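Local coordinates for protein putative polyprenyl synthetase (Streptomyces coelicolor, PDB 3NF2) that probably joins the prenyl group of allylic diphosphates to isopentenyl diphosphate in a magnesium-dependent reaction that lengthens isoprenoid chains, at residues Leu9-Gly12 and Arg13-Thr17; Ala62-Ser65 and Ala66-Thr69; Asn182-Gly185 and Ala186-Cys190; Ala305-Ala308 and Arg309-Thr313; Val322-Pro325 and Asp326-Asp330. All blocks are in the same frame, centred on the assembly; numbering follows the deposited sequence.

Contact 1 of 5, residues Leu9-Gly12 and Arg13-Thr17; sequences LERG and RTLAT
Thr14 lies over the turn before it, its methyl CG2 against the carboxylate of Glu10, with OE1 3.5 Å from CG2. These residues form successive turns of the N-terminal alpha-helix 5-25 in a mainly helical prenyl synthase fold. The Thr14 hydroxyl folds back on the helix: with OG1 between the backbone N and the carbonyl carbon (chi1 61°), it donates to Glu10 O at 3.0 Å. The same oxygen takes the backbone N-H of Thr14, so one carbonyl holds two donors, which probably restrains the rotation of the hydroxyl. Threonine suits this exposed side because it satisfies its own polar atom on the helix. Leu15 marks the opposite character, its CG resting 3.3 Å from Arg11 O while its side chain packs on Val63, Val77 and Pro73. Arg11 sends its guanidinium beyond the turn to a salt bridge with Glu67, and Arg13, in one of its two modelled conformers, reaches Gly54 O with NH1. Gly12 and Ala16 keep the buried face slim, Ala16 touching Ala80 of helix 77-98. Thr17 bonds its preceding turn likewise: its OG1 donates to Arg13 O at 2.8 Å, from the face of that carbonyl opposite to the Thr17 backbone N.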
# COMPACT_ATOMS: atom_id res chain seq x y z
N LEU A 9 -12.06 -12.74 23.40
CA LEU A 9 -10.75 -12.58 22.77
C LEU A 9 -10.28 -13.88 22.12
O LEU A 9 -9.70 -13.86 21.03
CB LEU A 9 -9.71 -12.09 23.79
CG LEU A 9 -9.90 -10.74 24.49
CD1 LEU A 9 -8.73 -10.47 25.42
CD2 LEU A 9 -10.07 -9.58 23.50
N GLU A 10 -10.55 -15.00 22.80
CA GLU A 10 -10.36 -16.35 22.26
C GLU A 10 -11.23 -16.57 21.02
O GLU A 10 -10.75 -17.04 19.99
CB GLU A 10 -10.69 -17.39 23.35
CG GLU A 10 -10.91 -18.82 22.85
CD GLU A 10 -9.64 -19.65 22.77
OE1 GLU A 10 -8.60 -19.15 22.27
OE2 GLU A 10 -9.68 -20.83 23.19
N ARG A 11 -12.51 -16.22 21.14
CA ARG A 11 -13.49 -16.33 20.06
C ARG A 11 -13.04 -15.64 18.77
O ARG A 11 -13.16 -16.20 17.69
CB ARG A 11 -14.84 -15.77 20.52
CG ARG A 11 -16.00 -15.98 19.58
CD ARG A 11 -16.96 -14.82 19.71
NE ARG A 11 -18.34 -15.22 19.51
CZ ARG A 11 -19.38 -14.39 19.50
NH1 ARG A 11 -19.19 -13.08 19.67
NH2 ARG A 11 -20.60 -14.86 19.31
N GLY A 12 -12.50 -14.42 18.91
CA GLY A 12 -12.03 -13.64 17.77
C GLY A 12 -10.75 -14.18 17.15
O GLY A 12 -10.60 -14.19 15.92
N ARG A 13 -9.82 -14.62 18.01
CA ARG A 13 -8.53 -15.16 17.57
C ARG A 13 -8.70 -16.47 16.80
O ARG A 13 -8.16 -16.63 15.70
CB ARG A 13 -7.57 -15.31 18.76
CG ARG A 13 -6.35 -16.20 18.50
CD ARG A 13 -5.16 -15.83 19.38
NE ARG A 13 -5.55 -15.18 20.63
CZ ARG A 13 -5.09 -14.01 21.04
NH1 ARG A 13 -4.20 -13.35 20.30
NH2 ARG A 13 -5.50 -13.49 22.19
N THR A 14 -9.48 -17.40 17.37
CA THR A 14 -9.70 -18.72 16.77
C THR A 14 -10.52 -18.67 15.48
O THR A 14 -10.35 -19.52 14.62
CB THR A 14 -10.34 -19.71 17.75
OG1 THR A 14 -11.62 -19.22 18.17
CG2 THR A 14 -9.44 -19.94 18.97
N LEU A 15 -11.41 -17.68 15.36
CA LEU A 15 -12.16 -17.53 14.11
C LEU A 15 -11.33 -16.91 12.98
O LEU A 15 -11.40 -17.37 11.84
CB LEU A 15 -13.45 -16.74 14.34
CG LEU A 15 -14.59 -17.49 15.05
CD1 LEU A 15 -15.82 -16.60 15.14
CD2 LEU A 15 -14.94 -18.84 14.39
N ALA A 16 -10.54 -15.89 13.31
CA ALA A 16 -9.85 -15.10 12.29
C ALA A 16 -8.47 -15.62 11.89
O ALA A 16 -8.15 -15.61 10.70
CB ALA A 16 -9.77 -13.62 12.69
N THR A 17 -7.66 -16.06 12.86
CA THR A 17 -6.30 -16.56 12.58
C THR A 17 -6.15 -17.62 11.45
O THR A 17 -5.33 -17.42 10.55
CB THR A 17 -5.52 -17.01 13.87
OG1 THR A 17 -5.59 -15.98 14.87
CG2 THR A 17 -4.06 -17.32 13.56

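Contact 2 of 5, residues Ala62-Ser65 and Ala66-Thr69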
# COMPACT_ATOMS: atom_id res chain seq x y z
N ALA A 62 -14.75 -7.17 15.73
CA ALA A 62 -15.39 -7.33 14.42
C ALA A 62 -16.44 -8.43 14.36
O ALA A 62 -17.46 -8.28 13.68
CB ALA A 62 -14.34 -7.53 13.34
N VAL A 63 -16.20 -9.54 15.07
CA VAL A 63 -17.19 -10.62 15.12
C VAL A 63 -18.38 -10.20 15.97
O VAL A 63 -19.52 -10.50 15.62
CB VAL A 63 -16.60 -12.02 15.53
CG1 VAL A 63 -15.59 -12.51 14.50
CG2 VAL A 63 -15.97 -12.02 16.91
N LEU A 64 -18.10 -9.47 17.06
CA LEU A 64 -19.14 -8.82 17.87
C LEU A 64 -19.99 -7.84 17.05
O LEU A 64 -21.21 -7.80 17.21
CB LEU A 64 -18.52 -8.06 19.04
CG LEU A 64 -18.72 -8.55 20.47
CD1 LEU A 64 -17.74 -9.66 20.82
CD2 LEU A 64 -18.55 -7.38 21.41
N SER A 65 -19.33 -7.07 16.19
CA SER A 65 -19.99 -6.07 15.36
C SER A 65 -21.08 -6.67 14.48
O SER A 65 -22.12 -6.04 14.27
CB SER A 65 -18.96 -5.35 14.48
OG SER A 65 -19.54 -4.23 13.83
N ALA A 66 -20.85 -7.88 13.98
CA ALA A 66 -21.81 -8.59 13.15
C ALA A 66 -23.08 -8.96 13.91
O ALA A 66 -24.19 -8.87 13.37
CB ALA A 66 -21.16 -9.82 12.52
N GLU A 67 -22.92 -9.35 15.18
CA GLU A 67 -24.03 -9.73 16.05
C GLU A 67 -25.04 -8.63 16.36
O GLU A 67 -26.18 -8.92 16.72
CB GLU A 67 -23.50 -10.28 17.37
CG GLU A 67 -22.73 -11.57 17.22
CD GLU A 67 -22.12 -12.01 18.51
OE1 GLU A 67 -22.51 -13.08 19.02
OE2 GLU A 67 -21.24 -11.29 19.04
N VAL A 68 -24.62 -7.37 16.21
CA VAL A 68 -25.47 -6.18 16.36
C VAL A 68 -26.71 -6.23 15.46
O VAL A 68 -27.81 -5.86 15.88
CB VAL A 68 -24.64 -4.87 16.11
CG1 VAL A 68 -25.51 -3.62 15.97
CG2 VAL A 68 -23.62 -4.68 17.21
N THR A 69 -26.53 -6.72 14.23
CA THR A 69 -27.65 -6.87 13.30
C THR A 69 -28.41 -8.17 13.53
O THR A 69 -29.51 -8.35 13.01
CB THR A 69 -27.18 -6.82 11.83
OG1 THR A 69 -26.13 -7.78 11.64
CG2 THR A 69 -26.66 -5.45 11.47
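Ala66 sets its methyl CB 3.6 Å from Val63 O, and its backbone N is shared weakly between Ala62 O and Val63 O, each at 3.4 Å; its neighbour Ser65 turns its hydroxyl out of the turn to bond Ser192 O and Ala196 N, a small polar group suited to a buried seam between two helices. Glu67 comes next and lies back over the preceding turn, its backbone N bonded weakly to Leu64 O, three residues back. Its CG is anti to the carbonyl carbon (chi1 -65°) and the chain runs extended, which carries OE2 to 3.4 Å from Leu64 CA and across the base of the Leu64 side chain. The other oxygen, OE1, forms a salt bridge with Arg11 of helix 5-25, while a longer, weak ion pair links it to Arg331. With an alanine here the Arg11 guanidinium is likely to lose its carboxylate mate, and a gap would probably open beside Leu64. In the mainly helical fold of this synthase family, helix 57-67 is wedged here between the first and last helices: Leu64 packs on Leu8 and Arg11 from one and on Phe332 and Leu335 from the other. Val68, beta-branched and apolar, puts CB 3.3 Å from Ser65 O, to which its backbone N also bonds weakly, and packs on Met324 and Phe332. Thr69 follows with OG1 donating to Ala66 O at 2.8 Å, in the carbonyl plane.

Contact 3 of 5, residues Asn182-Gly185 and Ala186-Cys190. With SO4 (sulfate ion), chain D.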
# COMPACT_ATOMS: atom_id res chain seq x y z
N ASN A 182 -5.71 8.93 14.75
CA ASN A 182 -5.39 8.34 13.48
C ASN A 182 -4.71 6.99 13.62
O ASN A 182 -5.05 6.06 12.96
CB ASN A 182 -4.51 9.28 12.68
CG ASN A 182 -5.28 10.36 12.00
OD1 ASN A 182 -6.41 10.19 11.62
ND2 ASN A 182 -4.66 11.48 11.84
N LYS A 183 -3.73 6.92 14.49
CA LYS A 183 -2.95 5.73 14.71
C LYS A 183 -3.66 4.57 15.33
O LYS A 183 -3.43 3.45 14.99
CB LYS A 183 -1.72 6.04 15.54
CG LYS A 183 -0.57 6.64 14.80
CD LYS A 183 0.67 6.56 15.64
CE LYS A 183 1.75 7.50 15.19
NZ LYS A 183 2.89 7.58 16.13
N THR A 184 -4.50 4.84 16.30
CA THR A 184 -5.10 3.75 17.00
C THR A 184 -6.57 3.77 16.90
O THR A 184 -7.17 2.78 16.70
CB THR A 184 -4.67 3.75 18.44
OG1 THR A 184 -3.27 3.59 18.48
CG2 THR A 184 -5.28 2.62 19.15
N GLY A 185 -7.14 4.94 17.03
CA GLY A 185 -8.56 5.08 17.00
C GLY A 185 -9.28 4.69 15.75
O GLY A 185 -10.30 4.08 15.81
N ALA A 186 -8.74 5.05 14.61
CA ALA A 186 -9.38 4.84 13.35
C ALA A 186 -9.60 3.39 13.01
O ALA A 186 -10.58 3.06 12.43
CB ALA A 186 -8.62 5.50 12.28
N LEU A 187 -8.65 2.56 13.35
CA LEU A 187 -8.74 1.14 13.05
C LEU A 187 -9.64 0.37 14.03
O LEU A 187 -10.25 -0.64 13.67
CB LEU A 187 -7.34 0.51 13.01
CG LEU A 187 -7.32 -0.93 12.48
CD1 LEU A 187 -7.81 -0.99 11.04
CD2 LEU A 187 -5.94 -1.54 12.62
N LEU A 188 -9.70 0.84 15.28
CA LEU A 188 -10.63 0.27 16.25
C LEU A 188 -12.06 0.67 15.94
O LEU A 188 -12.98 -0.11 16.13
CB LEU A 188 -10.23 0.63 17.68
CG LEU A 188 -9.11 -0.29 18.21
CD1 LEU A 188 -8.32 0.33 19.35
CD2 LEU A 188 -9.66 -1.63 18.63
N ALA A 189 -12.22 1.87 15.39
CA ALA A 189 -13.50 2.37 14.91
C ALA A 189 -14.00 1.48 13.78
O ALA A 189 -15.18 1.11 13.75
CB ALA A 189 -13.36 3.79 14.42
N CYS A 190 -13.09 1.15 12.87
CA CYS A 190 -13.39 0.28 11.76
C CYS A 190 -13.71 -1.13 12.23
O CYS A 190 -14.69 -1.71 11.80
CB CYS A 190 -12.23 0.24 10.75
SG CYS A 190 -12.61 -0.79 9.32
S SO4 D . 4.91 4.81 16.84
O1 SO4 D . 4.29 5.05 15.54
O2 SO4 D . 4.57 3.47 17.31
O3 SO4 D . 6.36 4.93 16.72
O4 SO4 D . 4.43 5.80 17.80
O HOH W 1 -5.99 3.62 13.67
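Thr184 and Leu188 lie side by side one turn apart on helix 173-198, methyl CG2 against CD1 at 3.8 Å, and form the close-packed flank of this contact. Leu188 continues onto Val57 and Leu61 of helix 57-67, whereas the Thr184 hydroxyl is taken up by Gln221 of helix 203-230; threonine thus serves an apolar and a polar neighbour at once. Gly185 and the small Ala186 and Ala189 suit the buried core, where Ala189 N bonds Gly185 O at 3.0 Å. The looser part is a wider pi-type turn at 182-185, whose step is filled by a water donating to Asn182 O at 2.7 Å and accepting from Leu187 N at 2.9 Å. On the more open side Lys183 stretches away, extended beyond CG, until NZ gives hydrogen bonds to sulfate O4 at 2.9 Å and O1 at 3.0 Å. NZ also forms a salt bridge with Asp162. A methionine in place of Lys183 would probably cost the sulfate and Asp162 this positive charge. Lys183 and Thr184 probably match the Lys-Thr pair of prenyl synthase active sites; although the sulfate probably came from the crystallisation liquor, its binding is consistent with a site able to receive a substrate diphosphate.

Contact 4 of 5, residues Ala305-Ala308 and Arg309-Thr313; sequences ADEA and RRQHT
Asp306 and Arg309 run side by side, three residues apart on helix 300-319 of this mainly helical prenyl synthase fold, and meet in a salt bridge. Arg309 NH1 donates to Asp306 OD1 at 3.2 Å, near the guanidinium edge, and the oxygen is met nearly along its C-O axis although the two planes stand 49° apart. The bend at chi3 (45°) brings the end of Arg309 back beside the carboxylate. Glu307 and Arg310 carry opposite charges near each other, OE2 of Glu307 lying 4.1 Å from NH1 of Arg310, beyond a salt bridge and probably with weak attraction. Among the packing contacts, the aliphatic CG of Gln311 fits against Glu307 OE1 at 3.6 Å, and the carboxylate and amide planes are 37° apart. Ala308, small and buried, sits against Ala222 and Val223 of helix 203-230. Polar ends that leave the turn find partners on other helices: Gln311 OE1 bonds His215 and His312 NE2 bonds Asp337. Regular backbone bonds four residues back hold the turn together, such as Arg310 N to Asp306 O. Last, the hydroxyl of Thr313 turns back on its own helix, with OG1 donating to Arg309 O at 3.2 Å.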
# COMPACT_ATOMS: atom_id res chain seq x y z
N ALA A 305 -4.58 9.61 32.64
CA ALA A 305 -5.56 8.70 33.27
C ALA A 305 -6.97 9.27 33.18
O ALA A 305 -7.92 8.53 32.89
CB ALA A 305 -5.19 8.39 34.72
N ASP A 306 -7.11 10.57 33.40
CA ASP A 306 -8.39 11.27 33.23
C ASP A 306 -8.88 11.26 31.79
O ASP A 306 -10.09 11.21 31.54
CB ASP A 306 -8.32 12.71 33.73
CG ASP A 306 -8.03 12.80 35.22
OD1 ASP A 306 -8.11 11.76 35.91
OD2 ASP A 306 -7.72 13.92 35.68
N GLU A 307 -7.95 11.34 30.84
CA GLU A 307 -8.31 11.24 29.42
C GLU A 307 -8.81 9.85 29.07
O GLU A 307 -9.80 9.73 28.37
CB GLU A 307 -7.16 11.63 28.50
CG GLU A 307 -7.40 12.98 27.88
CD GLU A 307 -8.34 12.95 26.68
OE1 GLU A 307 -8.22 12.03 25.86
OE2 GLU A 307 -9.17 13.87 26.56
N ALA A 308 -8.12 8.83 29.58
CA ALA A 308 -8.52 7.43 29.42
C ALA A 308 -9.95 7.24 29.90
O ALA A 308 -10.79 6.73 29.16
CB ALA A 308 -7.56 6.50 30.16
N ARG A 309 -10.21 7.66 31.14
CA ARG A 309 -11.53 7.61 31.77
C ARG A 309 -12.59 8.37 30.97
O ARG A 309 -13.67 7.85 30.73
CB ARG A 309 -11.46 8.11 33.22
CG ARG A 309 -12.78 8.60 33.83
CD ARG A 309 -12.73 8.61 35.37
NE ARG A 309 -11.50 9.19 35.91
CZ ARG A 309 -10.59 8.51 36.62
NH1 ARG A 309 -9.50 9.13 37.06
NH2 ARG A 309 -10.77 7.22 36.89
N ARG A 310 -12.25 9.58 30.52
CA ARG A 310 -13.17 10.37 29.71
C ARG A 310 -13.53 9.66 28.41
O ARG A 310 -14.70 9.59 28.06
CB ARG A 310 -12.59 11.76 29.41
CG ARG A 310 -13.61 12.76 28.84
CD ARG A 310 -12.97 13.77 27.88
NE ARG A 310 -13.95 14.70 27.31
CZ ARG A 310 -13.89 15.23 26.08
NH1 ARG A 310 -12.88 14.94 25.26
NH2 ARG A 310 -14.84 16.05 25.67
N GLN A 311 -12.52 9.13 27.72
CA GLN A 311 -12.72 8.50 26.41
C GLN A 311 -13.52 7.20 26.49
O GLN A 311 -14.36 6.94 25.63
CB GLN A 311 -11.37 8.27 25.71
CG GLN A 311 -10.71 9.55 25.23
CD GLN A 311 -11.49 10.19 24.10
OE1 GLN A 311 -12.13 9.49 23.31
NE2 GLN A 311 -11.44 11.51 24.01
N HIS A 312 -13.24 6.41 27.52
CA HIS A 312 -14.04 5.24 27.90
C HIS A 312 -15.52 5.60 27.96
O HIS A 312 -16.36 4.93 27.36
CB HIS A 312 -13.54 4.73 29.25
CG HIS A 312 -14.26 3.52 29.76
ND1 HIS A 312 -15.49 3.59 30.38
CD2 HIS A 312 -13.90 2.22 29.78
CE1 HIS A 312 -15.87 2.38 30.75
NE2 HIS A 312 -14.92 1.53 30.39
N THR A 313 -15.83 6.67 28.69
CA THR A 313 -17.18 7.16 28.91
C THR A 313 -17.84 7.58 27.60
O THR A 313 -18.98 7.20 27.35
CB THR A 313 -17.17 8.31 29.95
OG1 THR A 313 -16.78 7.78 31.23
CG2 THR A 313 -18.53 9.00 30.07

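Contact 5 of 5, residues Val322-Pro325 and Asp326-Asp330; sequences VDMP and DRVRD
The Arg329 guanidinium, in the one described of its two modelled conformers, has Met324 CG over one face, offset toward the rim, and Val322 O and Asp326 CA at its edge. It lies at the N-terminal turn of helix 326-339, where Pro325 holds the N-cap position and residues 322-325 form the loop leading in. NH1 and NH2 both reach Met324 O, at 2.9 and 3.1 Å, from the same face of that carbonyl, and NH2 also bonds Val322 O at 2.8 Å. Two loop carbonyls are thereby tied to one side chain, a task for which arginine, with its several N-H groups, is well suited. The bend at chi3 (-77°) folds the chain back toward the loop. NH1 further forms a salt bridge with Asp326 OD1 at 2.8 Å, a weak hydrogen bond; an acid in the first turn would also be expected to sit favourably against the helix dipole. The apolar contacts are separate. Met324 and Val328 cross at about a right angle, CG of Met324 to CB of Val328 4.0 Å, and both pack on Val68. Proline stiffens the entry to the helix by its fixed phi (-50°), and its ring gives an apolar face to Val328, CB meeting CG2. Its carbonyl begins the helical bonding: Arg329 N donates to Pro325 O at 3.1 Å, in the carbonyl plane.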
# COMPACT_ATOMS: atom_id res chain seq x y z
N VAL A 322 -27.27 3.33 19.93
CA VAL A 322 -27.61 2.34 18.89
C VAL A 322 -28.49 1.18 19.36
O VAL A 322 -28.19 0.49 20.35
CB VAL A 322 -26.37 1.80 18.13
CG1 VAL A 322 -26.25 2.50 16.78
CG2 VAL A 322 -25.10 1.95 18.95
N ASP A 323 -29.58 0.98 18.61
CA ASP A 323 -30.50 -0.13 18.81
C ASP A 323 -29.80 -1.44 18.50
O ASP A 323 -29.33 -1.66 17.38
CB ASP A 323 -31.74 0.05 17.93
CG ASP A 323 -32.91 -0.82 18.37
OD1 ASP A 323 -32.87 -1.39 19.48
OD2 ASP A 323 -33.88 -0.92 17.58
N MET A 324 -29.74 -2.31 19.50
CA MET A 324 -28.83 -3.44 19.50
C MET A 324 -29.32 -4.40 20.58
O MET A 324 -29.75 -3.96 21.64
CB MET A 324 -27.43 -2.92 19.84
CG MET A 324 -26.35 -3.94 20.12
SD MET A 324 -24.87 -3.14 20.79
CE MET A 324 -24.85 -1.63 19.84
N PRO A 325 -29.28 -5.72 20.29
CA PRO A 325 -29.50 -6.76 21.29
C PRO A 325 -28.65 -6.52 22.53
O PRO A 325 -27.45 -6.26 22.41
CB PRO A 325 -29.07 -8.03 20.57
CG PRO A 325 -29.41 -7.77 19.15
CD PRO A 325 -29.21 -6.29 18.93
N ASP A 326 -29.29 -6.61 23.69
CA ASP A 326 -28.67 -6.24 24.97
C ASP A 326 -27.55 -7.17 25.43
O ASP A 326 -26.72 -6.77 26.26
CB ASP A 326 -29.75 -6.09 26.05
CG ASP A 326 -30.70 -4.91 25.79
OD1 ASP A 326 -30.61 -4.28 24.71
OD2 ASP A 326 -31.54 -4.62 26.66
N ARG A 327 -27.52 -8.39 24.91
CA ARG A 327 -26.41 -9.31 25.17
C ARG A 327 -25.15 -8.85 24.44
O ARG A 327 -24.03 -9.02 24.94
CB ARG A 327 -26.75 -10.74 24.72
CG ARG A 327 -28.22 -11.14 24.80
CD ARG A 327 -28.40 -12.63 24.50
NE ARG A 327 -27.87 -13.01 23.19
CZ ARG A 327 -27.37 -14.21 22.90
NH1 ARG A 327 -27.31 -15.16 23.82
NH2 ARG A 327 -26.91 -14.46 21.67
N VAL A 328 -25.35 -8.26 23.26
CA VAL A 328 -24.25 -7.76 22.43
C VAL A 328 -23.69 -6.47 23.04
O VAL A 328 -22.47 -6.34 23.18
CB VAL A 328 -24.71 -7.53 20.96
CG1 VAL A 328 -23.55 -7.11 20.08
CG2 VAL A 328 -25.36 -8.79 20.40
N ARG A 329 -24.58 -5.56 23.40
CA ARG A 329 -24.21 -4.32 24.09
C ARG A 329 -23.38 -4.60 25.34
O ARG A 329 -22.38 -3.93 25.58
CB ARG A 329 -25.45 -3.50 24.44
CG ARG A 329 -25.14 -2.06 24.85
CD ARG A 329 -26.39 -1.31 25.28
NE ARG A 329 -27.20 -0.88 24.14
CZ ARG A 329 -28.11 -1.65 23.54
NH1 ARG A 329 -28.33 -2.88 23.98
NH2 ARG A 329 -28.80 -1.17 22.52
N ASP A 330 -23.80 -5.60 26.13
CA ASP A 330 -23.06 -6.03 27.33
C ASP A 330 -21.65 -6.50 26.99
O ASP A 330 -20.70 -6.23 27.73
CB ASP A 330 -23.81 -7.16 28.05
CG ASP A 330 -24.82 -6.65 29.09
OD1 ASP A 330 -25.06 -7.37 30.08
OD2 ASP A 330 -25.37 -5.53 28.92

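Overall arrangement
The five contacts follow one another along the chain, each local to a short helical segment or a helix start in a mainly helical fold. Contacts 1, 2 and 5 gather on one side: contact 2 on helix 57-67 touches contact 1 on helix 5-25 through the Arg11-Glu67 salt bridge, and contact 5 through Val68 packed on Pro325 and Val328, with centres 14 and 10 Å away. The first and last helices of the chain thus meet around helix 57-67. Contact 3, about 7 Å from the chain's centre, lies on helix 173-198, and contact 4 is on helix 300-319, their centres 16 Å apart. Helix 203-230 packs against both, linking the sulfate-bearing helix to the C-terminal region.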